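Local coordinates for protein diguanylate cyclase/phosphodiesterase (Caldicellulosiruptor saccharolyticus, PDB 3MTK) that probably takes part in cyclic di-GMP turnover as a cyclic-guanylate-specific phosphodiesterase, this chain being the GGDEF domain of the longer protein, at residues D60-I63 against I64-K68; R103-S106 against Q107-P111. All coordinates share one frame; numbering follows the deposited sequence.

Contact 1 (D60-I63 against I64-K68)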
# COMPACT_ATOMS: atom_id res chain seq x y z
N ASP A 60 12.35 -7.27 8.95
CA ASP A 60 12.01 -7.85 7.66
C ASP A 60 10.87 -8.83 7.87
O ASP A 60 10.00 -8.98 7.01
CB ASP A 60 13.23 -8.54 7.03
CG ASP A 60 14.26 -7.53 6.51
OD1 ASP A 60 13.85 -6.51 5.92
OD2 ASP A 60 15.47 -7.75 6.69
N GLU A 61 10.85 -9.46 9.05
CA GLU A 61 9.79 -10.39 9.40
C GLU A 61 8.50 -9.61 9.56
O GLU A 61 7.43 -10.04 9.13
CB GLU A 61 10.13 -11.11 10.71
CG GLU A 61 10.65 -12.53 10.52
CD GLU A 61 9.58 -13.46 9.99
OE1 GLU A 61 8.54 -13.62 10.67
OE2 GLU A 61 9.77 -14.04 8.89
N LEU A 62 8.61 -8.45 10.20
CA LEU A 62 7.48 -7.56 10.41
C LEU A 62 6.86 -7.17 9.06
O LEU A 62 5.64 -7.22 8.88
CB LEU A 62 7.97 -6.30 11.11
CG LEU A 62 7.06 -5.55 12.08
CD1 LEU A 62 7.49 -4.09 12.05
CD2 LEU A 62 5.58 -5.71 11.71
N ILE A 63 7.72 -6.80 8.11
CA ILE A 63 7.28 -6.40 6.77
C ILE A 63 6.50 -7.55 6.15
O ILE A 63 5.44 -7.34 5.55
CB ILE A 63 8.49 -6.04 5.86
CG1 ILE A 63 9.21 -4.80 6.39
CG2 ILE A 63 8.03 -5.77 4.43
CD1 ILE A 63 8.38 -3.54 6.32
N ILE A 64 7.01 -8.77 6.27
CA ILE A 64 6.30 -9.91 5.71
C ILE A 64 4.93 -9.96 6.38
O ILE A 64 3.91 -10.00 5.70
CB ILE A 64 7.05 -11.24 5.96
CG1 ILE A 64 8.33 -11.28 5.13
CG2 ILE A 64 6.15 -12.41 5.57
CD1 ILE A 64 9.13 -12.58 5.29
N HIS A 65 4.91 -9.95 7.71
CA HIS A 65 3.65 -9.96 8.45
C HIS A 65 2.72 -8.90 7.88
O HIS A 65 1.56 -9.17 7.59
CB HIS A 65 3.88 -9.67 9.93
CG HIS A 65 4.21 -10.88 10.74
ND1 HIS A 65 5.28 -11.70 10.45
CD2 HIS A 65 3.62 -11.41 11.84
CE1 HIS A 65 5.33 -12.69 11.33
NE2 HIS A 65 4.33 -12.53 12.18
N ILE A 66 3.24 -7.68 7.72
CA ILE A 66 2.41 -6.61 7.19
C ILE A 66 1.88 -6.94 5.80
O ILE A 66 0.69 -6.80 5.55
CB ILE A 66 3.19 -5.27 7.13
CG1 ILE A 66 3.54 -4.81 8.54
CG2 ILE A 66 2.34 -4.22 6.44
CD1 ILE A 66 4.39 -3.57 8.60
N SER A 67 2.76 -7.40 4.91
CA SER A 67 2.32 -7.73 3.56
C SER A 67 1.18 -8.74 3.55
O SER A 67 0.22 -8.59 2.80
CB SER A 67 3.48 -8.28 2.73
OG SER A 67 3.89 -9.55 3.21
N LYS A 68 1.28 -9.76 4.40
CA LYS A 68 0.24 -10.77 4.44
C LYS A 68 -1.09 -10.22 4.93
O LYS A 68 -2.15 -10.55 4.39
CB LYS A 68 0.70 -11.96 5.29
CG LYS A 68 1.88 -12.67 4.65
CD LYS A 68 2.32 -13.91 5.40
CE LYS A 68 3.56 -14.53 4.74
NZ LYS A 68 4.12 -15.64 5.58

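Contact 2 (R103-S106 against Q107-P111)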
# COMPACT_ATOMS: atom_id res chain seq x y z
N ARG A 103 -11.31 0.30 7.36
CA ARG A 103 -11.42 -1.07 7.81
C ARG A 103 -10.01 -1.63 7.87
O ARG A 103 -9.55 -2.09 8.92
CB ARG A 103 -12.25 -1.89 6.82
CG ARG A 103 -12.67 -3.26 7.33
CD ARG A 103 -13.28 -4.08 6.21
NE ARG A 103 -14.27 -3.31 5.48
CZ ARG A 103 -14.46 -3.39 4.17
NH1 ARG A 103 -13.72 -4.21 3.45
NH2 ARG A 103 -15.37 -2.62 3.58
N MSE A 104 -9.32 -1.55 6.74
CA MSE A 104 -7.96 -2.05 6.65
C MSE A 104 -6.98 -1.36 7.59
O MSE A 104 -6.10 -2.00 8.17
CB MSE A 104 -7.44 -1.91 5.22
CG MSE A 104 -5.96 -2.20 5.14
SE MSE A 104 -5.24 -2.01 3.39
CE MSE A 104 -5.45 -0.09 3.16
N LEU A 105 -7.11 -0.04 7.72
CA LEU A 105 -6.21 0.71 8.60
C LEU A 105 -6.42 0.26 10.04
O LEU A 105 -5.45 0.02 10.76
CB LEU A 105 -6.48 2.21 8.47
CG LEU A 105 -5.48 3.16 9.13
CD1 LEU A 105 -4.13 3.08 8.41
CD2 LEU A 105 -6.02 4.58 9.07
N SER A 106 -7.67 0.15 10.46
CA SER A 106 -7.99 -0.28 11.82
C SER A 106 -7.35 -1.63 12.09
O SER A 106 -6.86 -1.90 13.20
CB SER A 106 -9.50 -0.40 12.01
OG SER A 106 -10.01 -1.51 11.29
N GLN A 107 -7.33 -2.49 11.08
CA GLN A 107 -6.73 -3.81 11.20
C GLN A 107 -5.20 -3.75 11.16
O GLN A 107 -4.52 -4.47 11.91
CB GLN A 107 -7.27 -4.71 10.09
CG GLN A 107 -8.77 -4.91 10.21
CD GLN A 107 -9.36 -5.64 9.03
OE1 GLN A 107 -9.04 -6.81 8.79
NE2 GLN A 107 -10.23 -4.96 8.29
N LEU A 108 -4.66 -2.91 10.28
CA LEU A 108 -3.21 -2.77 10.18
C LEU A 108 -2.66 -2.24 11.49
O LEU A 108 -1.53 -2.54 11.88
CB LEU A 108 -2.84 -1.83 9.04
CG LEU A 108 -2.83 -2.46 7.64
CD1 LEU A 108 -2.57 -1.37 6.60
CD2 LEU A 108 -1.75 -3.55 7.58
N LEU A 109 -3.47 -1.44 12.18
CA LEU A 109 -3.10 -0.84 13.44
C LEU A 109 -3.03 -1.88 14.55
O LEU A 109 -2.52 -1.60 15.63
CB LEU A 109 -4.11 0.25 13.80
CG LEU A 109 -3.69 1.71 13.60
CD1 LEU A 109 -2.60 1.83 12.57
CD2 LEU A 109 -4.91 2.51 13.22
N LEU A 110 -3.56 -3.07 14.28
CA LEU A 110 -3.55 -4.16 15.25
C LEU A 110 -2.13 -4.70 15.42
O LEU A 110 -1.38 -4.79 14.46
CB LEU A 110 -4.50 -5.29 14.81
CG LEU A 110 -5.88 -5.36 15.47
CD1 LEU A 110 -6.54 -4.00 15.48
CD2 LEU A 110 -6.74 -6.36 14.76
N PRO A 111 -1.76 -5.09 16.65
CA PRO A 111 -0.43 -5.61 16.95
C PRO A 111 0.04 -6.75 16.05
O PRO A 111 -0.76 -7.43 15.41
CB PRO A 111 -0.56 -6.06 18.41
CG PRO A 111 -1.65 -5.17 18.96
CD PRO A 111 -2.64 -5.16 17.83

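Contact 1 (D60-I63 against I64-K68)
E61 and H65, one helical turn apart, set their flat ends almost at right angles, the carboxylate plane standing 84° from the imidazole plane. Their side chains meet where OE1 of E61 comes 3.4 Å from the ring carbon CE1 of H65. The ring nitrogen ND1 of H65 serves the backbone instead, donating to O of E61 at 3.0 Å. That bond is bent, 135° at the hydrogen, and ND1 stands above the carbonyl plane rather than on a lone pair. The same oxygen takes a nearly straight bond from N of H65 at 2.9 Å, so two N-H groups of one residue grip it. With CG of H65 beside its own backbone N (chi1 -86°), the ring is swung back over the preceding turn. These turns belong to helix 56-74 of the GGDEF domain, whose six-stranded mixed sheet supplies F88 against I63 and I66. On the H65 side lies the two-stranded antiparallel sheet 112-114/117-119, where NE2 of H65 makes a weak hydrogen bond to O of N113. With an alanine in place of H65, O of E61 would probably lose the second of these two donors and the helix would lose this polar link to strand 112-114. The buried L62 and I66 run across one another at a slant, CD2 of L62 lying 3.9 Å from CG1 of I66, and both touch Y112. E61 also reaches I64, OE2 to CD1 at 3.9 Å. S67 folds OG back onto a lone pair of O of I64, which accepts N of K68 as well.

Contact 2 (R103-S106 against Q107-P111)
The amide of Q107 and the guanidinium of R103 are turned 35° apart on side chains that run alongside each other and point the same way, yet neither flat group covers a face of the other. What meets the amide is the aliphatic part of R103, its CG lying 3.1 Å from NE2 of Q107, together with O of R103. Both meet the amide at its NE2 edge rather than over a face: CG of R103 lies close to the amide plane, and O of R103, tilted out of that plane on the other side, accepts a weak hydrogen bond from NE2 at 3.0 Å. This is the last part of helix 97-108 in the GGDEF fold, and the guanidinium itself goes to D99 one turn back, in a salt bridge through NH2. O of R103 also receives N of Q107 at 3.1 Å, the regular helical bond.

The inner side is apolar. Selenomethionine M104 has CG anti to its backbone nitrogen (chi1 170°) and lies beside L108, CG to CD1 at 3.8 Å; both rest on L42 of strand 37-44. L105 and L109 cross obliquely, both against F123, with CG of L105 4.2 Å from CD2 of L109. Where the chain leaves the helix, R69 gathers carbonyls, NH1 bonding to O of Q107 and O of L110. N of L109 donates to O of L105 at 2.8 Å, and CD2 of L109 lies 3.5 Å from that same oxygen.

How the contacts relate
Both contacts are local, each along a single helix of the GGDEF domain, with centres about 14 Å apart and nearest atoms about 4 Å apart. Contact 1 lies in mid-helix 56-74 and has no exposed residue among those touching; contact 2 lies where helix 97-108 gives way to loop, and three of its residues are exposed. Each turns hydrophobic residues to the six-stranded sheet, contact 1 to strand 87-93, contact 2 to strands 37-44 and 123-129. In each, a side-chain nitrogen supplements a helical bond at a carbonyl, an imidazole in contact 1 and, more weakly, an amide in contact 2. R69, directly after 64-68, ties helix 56-74 to the carbonyls of 107-111.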